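PDB 5F9P: anthrone oxidase-like protein from Streptomyces ambofaciens, which probably acts as an oxygenase that opens ring B by carbon–carbon bond cleavage during the biosynthesis of atypical angucyclines. Local coordinates for residues S178-K183 with E187-Q192; A147-A150 with G154-A157. All coordinates share one frame; numbering follows the deposited sequence.

Contact 1: residues S178-K183 with E187-Q192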
loop_
_atom_site.group_PDB
_atom_site.type_symbol
_atom_site.label_atom_id
_atom_site.label_comp_id
_atom_site.label_asym_id
_atom_site.label_seq_id
_atom_site.Cartn_x
_atom_site.Cartn_y
_atom_site.Cartn_z
ATOM N N SER A 178 7.491 0.591 -0.991
ATOM C CA SER A 178 8.842 0.577 -0.443
ATOM C C SER A 178 9.007 1.401 0.846
ATOM O O SER A 178 8.250 2.342 1.103
ATOM C CB SER A 178 9.880 1.000 -1.500
ATOM O OG SER A 178 9.667 2.308 -2.010
ATOM N N GLN A 179 10.007 1.028 1.641
ATOM C CA GLN A 179 10.335 1.704 2.895
ATOM C C GLN A 179 11.738 2.320 2.859
ATOM O O GLN A 179 12.690 1.692 2.381
ATOM C CB GLN A 179 10.269 0.717 4.061
ATOM C CG GLN A 179 8.910 0.068 4.251
ATOM C CD GLN A 179 8.936 -0.997 5.332
ATOM O OE1 GLN A 179 9.911 -1.736 5.466
ATOM N NE2 GLN A 179 7.868 -1.069 6.117
ATOM N N TRP A 180 11.861 3.533 3.401
ATOM C CA TRP A 180 13.097 4.301 3.334
ATOM C C TRP A 180 13.446 4.900 4.712
ATOM O O TRP A 180 12.568 5.034 5.570
ATOM C CB TRP A 180 12.941 5.408 2.282
ATOM C CG TRP A 180 12.716 4.856 0.901
ATOM C CD1 TRP A 180 11.530 4.436 0.353
ATOM C CD2 TRP A 180 13.713 4.662 -0.100
ATOM N NE1 TRP A 180 11.737 3.991 -0.935
ATOM C CE2 TRP A 180 13.074 4.105 -1.230
ATOM C CE3 TRP A 180 15.096 4.893 -0.147
ATOM C CZ2 TRP A 180 13.766 3.785 -2.396
ATOM C CZ3 TRP A 180 15.787 4.571 -1.313
ATOM C CH2 TRP A 180 15.115 4.026 -2.419
ATOM N N ASP A 181 14.718 5.250 4.920
ATOM C CA ASP A 181 15.161 5.823 6.194
ATOM C C ASP A 181 14.484 7.142 6.480
ATOM O O ASP A 181 14.236 7.483 7.634
ATOM C CB ASP A 181 16.676 6.068 6.207
ATOM C CG ASP A 181 17.473 4.803 6.436
ATOM O OD1 ASP A 181 16.857 3.792 6.824
ATOM O OD2 ASP A 181 18.718 4.824 6.238
ATOM N N SER A 182 14.230 7.904 5.424
ATOM C CA SER A 182 13.736 9.260 5.561
ATOM C C SER A 182 13.227 9.797 4.234
ATOM O O SER A 182 13.501 9.226 3.180
ATOM C CB SER A 182 14.858 10.172 6.054
ATOM O OG SER A 182 15.930 10.198 5.126
ATOM N N LYS A 183 12.488 10.902 4.299
ATOM C CA LYS A 183 12.078 11.636 3.112
ATOM C C LYS A 183 13.330 11.975 2.296
ATOM O O LYS A 183 13.357 11.841 1.069
ATOM C CB LYS A 183 11.359 12.921 3.539
ATOM C CG LYS A 183 10.679 13.722 2.428
ATOM C CD LYS A 183 9.794 14.784 3.069
ATOM C CE LYS A 183 8.704 15.248 2.146
ATOM N NZ LYS A 183 9.260 16.194 1.129
ATOM N N GLU A 187 14.183 10.951 -1.605
ATOM C CA GLU A 187 14.208 11.938 -2.679
ATOM C C GLU A 187 15.586 12.002 -3.338
ATOM O O GLU A 187 15.693 12.264 -4.534
ATOM C CB GLU A 187 13.740 13.304 -2.169
ATOM C CG GLU A 187 12.319 13.256 -1.628
ATOM C CD GLU A 187 11.821 14.602 -1.168
ATOM O OE1 GLU A 187 12.654 15.447 -0.794
ATOM O OE2 GLU A 187 10.592 14.817 -1.184
ATOM N N ALA A 188 16.634 11.737 -2.560
ATOM C CA ALA A 188 17.974 11.624 -3.131
ATOM C C ALA A 188 18.011 10.531 -4.192
ATOM O O ALA A 188 18.534 10.740 -5.283
ATOM C CB ALA A 188 19.014 11.365 -2.045
ATOM N N TYR A 189 17.459 9.365 -3.873
ATOM C CA TYR A 189 17.350 8.284 -4.850
ATOM C C TYR A 189 16.416 8.645 -6.000
ATOM O O TYR A 189 16.795 8.555 -7.168
ATOM C CB TYR A 189 16.881 6.976 -4.191
ATOM C CG TYR A 189 16.554 5.896 -5.204
ATOM C CD1 TYR A 189 17.566 5.204 -5.863
ATOM C CD2 TYR A 189 15.233 5.580 -5.516
ATOM C CE1 TYR A 189 17.272 4.210 -6.799
ATOM C CE2 TYR A 189 14.933 4.600 -6.455
ATOM C CZ TYR A 189 15.954 3.924 -7.097
ATOM O OH TYR A 189 15.646 2.951 -8.025
ATOM N N ARG A 190 15.196 9.049 -5.667
ATOM C CA ARG A 190 14.197 9.389 -6.669
ATOM C C ARG A 190 14.789 10.297 -7.745
ATOM O O ARG A 190 14.556 10.097 -8.941
ATOM C CB ARG A 190 13.007 10.088 -6.010
ATOM C CG ARG A 190 11.878 10.458 -6.957
ATOM C CD ARG A 190 10.895 11.424 -6.289
ATOM N NE ARG A 190 11.514 12.720 -6.014
ATOM C CZ ARG A 190 10.973 13.670 -5.251
ATOM N NH1 ARG A 190 9.792 13.475 -4.662
ATOM N NH2 ARG A 190 11.621 14.816 -5.062
ATOM N N ASP A 191 15.572 11.279 -7.306
ATOM C CA ASP A 191 16.004 12.370 -8.174
ATOM C C ASP A 191 17.386 12.169 -8.791
ATOM O O ASP A 191 17.936 13.107 -9.368
ATOM C CB ASP A 191 15.944 13.719 -7.422
ATOM C CG ASP A 191 14.513 14.132 -7.071
ATOM O OD1 ASP A 191 13.584 13.716 -7.795
ATOM O OD2 ASP A 191 14.309 14.858 -6.068
ATOM N N GLN A 192 17.957 10.969 -8.676
ATOM C CA GLN A 192 19.249 10.711 -9.293
ATOM C C GLN A 192 19.192 11.127 -10.757
ATOM O O GLN A 192 18.204 10.856 -11.440
ATOM C CB GLN A 192 19.612 9.229 -9.223
ATOM C CG GLN A 192 20.030 8.738 -7.854
ATOM C CD GLN A 192 20.293 7.246 -7.828
ATOM O OE1 GLN A 192 19.766 6.489 -8.650
ATOM N NE2 GLN A 192 21.109 6.809 -6.872
#
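Trp180, the last residue of strand 172-180, meets Tyr189 of the following helix through the outer end of its six-membered ring: CH2 comes to 3.5 Å from Tyr189 CD2. The ring planes are tilted by only 27° but slid apart, their centroids 5.2 Å from each other, so they overlap little; CH2, CZ2 and CZ3 of the indole meet CB, CG and CD2 of the tyrosine. Tyr189 reaches the indole because its CG stands anti to the backbone N (chi1 171°). At the start of helix 183-190, the second meeting is one helical turn: Glu187 N donates to Lys183 O at 2.9 Å, and the side chains repeat the i to i+4 pairing as a salt bridge, Lys183 NZ to Glu187 OE2 at 3.0 Å. The ammonium group arrives from above the carboxylate plane, through a bend at the end of an otherwise extended chain (chi4 -77°). Behind the first shell, Ser178 OG accepts from Trp180 NE1 at 2.9 Å, which satisfies the buried indole nitrogen and helps fix the ring. Ser182 is the N-cap, its OG bonded to Ala185 N. Near the other end, Arg190 holds Asp191 side-on, NE to OD1 and NH2 to OD2; Arg201 adds a cation-pi contact to Tyr189. The chemistry is thus split: an aromatic patch joins helix to barrel strand, while the more exposed charges of Lys183, Glu187, Arg190 and Asp191 probably steady the short helix, though the Arg190 NH1 to Glu187 OE2 link is long, 3.8 Å, and a matter of charge alone.

Contact 2: residues A147-A150 with G154-A157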
loop_
_atom_site.group_PDB
_atom_site.type_symbol
_atom_site.label_atom_id
_atom_site.label_comp_id
_atom_site.label_asym_id
_atom_site.label_seq_id
_atom_site.Cartn_x
_atom_site.Cartn_y
_atom_site.Cartn_z
ATOM N N ALA A 147 16.812 -5.797 -7.708
ATOM C CA ALA A 147 17.673 -6.285 -6.641
ATOM C C ALA A 147 18.681 -5.207 -6.220
ATOM O O ALA A 147 19.109 -5.171 -5.069
ATOM C CB ALA A 147 18.392 -7.565 -7.080
ATOM N N PHE A 148 19.047 -4.315 -7.139
ATOM C CA PHE A 148 20.043 -3.287 -6.833
ATOM C C PHE A 148 19.609 -2.391 -5.673
ATOM O O PHE A 148 20.442 -1.751 -5.037
ATOM C CB PHE A 148 20.316 -2.396 -8.056
ATOM C CG PHE A 148 19.150 -1.521 -8.421
ATOM C CD1 PHE A 148 18.173 -1.974 -9.300
ATOM C CD2 PHE A 148 19.004 -0.264 -7.848
ATOM C CE1 PHE A 148 17.079 -1.175 -9.622
ATOM C CE2 PHE A 148 17.915 0.536 -8.162
ATOM C CZ PHE A 148 16.948 0.081 -9.050
ATOM N N LEU A 149 18.304 -2.314 -5.422
ATOM C CA LEU A 149 17.783 -1.406 -4.398
ATOM C C LEU A 149 18.418 -1.668 -3.036
ATOM O O LEU A 149 18.675 -0.739 -2.282
ATOM C CB LEU A 149 16.262 -1.516 -4.287
ATOM C CG LEU A 149 15.378 -0.848 -5.346
ATOM C CD1 LEU A 149 13.939 -1.291 -5.126
ATOM C CD2 LEU A 149 15.509 0.676 -5.294
ATOM N N ALA A 150 18.667 -2.939 -2.732
ATOM C CA ALA A 150 19.208 -3.324 -1.429
ATOM C C ALA A 150 20.535 -2.639 -1.107
ATOM O O ALA A 150 20.931 -2.572 0.060
ATOM C CB ALA A 150 19.355 -4.842 -1.334
ATOM N N GLY A 154 19.870 4.175 2.417
ATOM C CA GLY A 154 18.617 4.601 3.021
ATOM C C GLY A 154 17.453 3.702 2.651
ATOM O O GLY A 154 16.351 3.821 3.197
ATOM N N PHE A 155 17.690 2.795 1.716
ATOM C CA PHE A 155 16.647 1.870 1.319
ATOM C C PHE A 155 16.475 0.824 2.404
ATOM O O PHE A 155 17.465 0.274 2.897
ATOM C CB PHE A 155 16.986 1.191 -0.004
ATOM C CG PHE A 155 16.118 -0.001 -0.302
ATOM C CD1 PHE A 155 14.854 0.162 -0.856
ATOM C CD2 PHE A 155 16.553 -1.286 -0.001
ATOM C CE1 PHE A 155 14.052 -0.945 -1.130
ATOM C CE2 PHE A 155 15.756 -2.392 -0.272
ATOM C CZ PHE A 155 14.496 -2.216 -0.832
ATOM N N ARG A 156 15.231 0.540 2.777
ATOM C CA ARG A 156 14.976 -0.497 3.782
ATOM C C ARG A 156 14.330 -1.759 3.227
ATOM O O ARG A 156 14.756 -2.872 3.554
ATOM C CB ARG A 156 14.113 0.052 4.920
ATOM C CG ARG A 156 14.786 1.154 5.719
ATOM C CD ARG A 156 13.856 1.654 6.828
ATOM N NE ARG A 156 14.542 2.615 7.680
ATOM C CZ ARG A 156 14.010 3.169 8.759
ATOM N NH1 ARG A 156 12.761 2.866 9.119
ATOM N NH2 ARG A 156 14.728 4.027 9.471
ATOM N N ALA A 157 13.292 -1.594 2.408
ATOM C CA ALA A 157 12.531 -2.752 1.931
ATOM C C ALA A 157 11.621 -2.430 0.754
ATOM O O ALA A 157 11.264 -1.262 0.519
ATOM C CB ALA A 157 11.707 -3.373 3.092
#
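The Phe155 ring is sandwiched: Leu149 CB sits over the centre of one face in a CH-pi contact, 3.9 Å from the ring centroid and 9° off the normal, while the backbone N of Ala157 lies above the opposite face, toward the rim. Leu149 adds CD1 near CE1, and its carbonyl O approaches CD2 to 3.2 Å. Next to it, Ala150 meets the ring obliquely with its backbone, CA being 3.6 Å from Phe155 CD2. With chi1 at 166°, the ring swings away from the Phe155 amide N and across to the 3-10 segment. This is the entry to strand 155-167 of the closed antiparallel barrel, consistent with the dimeric alpha-beta barrel clan, and the preceding 147-150 turn packs on the first residue of that strand. Just beyond Phe155, Arg156 and Ala157 both face Gln179 of the neighbouring strand, a classic beta bulge. Arg156 points away from the 3-10 turn and makes a salt bridge to Asp121. Gly154, immediately before the strand, has a positive phi. Leu149 also touches Tyr189 of helix 183-190.

How the contacts relate
Contact 2 is the more buried of the two and almost wholly apolar, a ring against a leucine and backbone atoms; contact 1 keeps its buried aromatic at the strand end and puts its charges at the more exposed helix. Both are local closures, in series along the chain, at the ends of adjacent antiparallel strands, 155-167 and 172-180, on the same side of the chain's centre. They are joined directly: Asp181 OD1 receives Arg156 NE at 2.7 Å in a salt bridge, Asp181 N probably bonds to Gly154 O, and Tyr189 OH packs on Phe148 CZ. Tyr189 touches both the 3-10 segment and Trp180, so the two contacts share it.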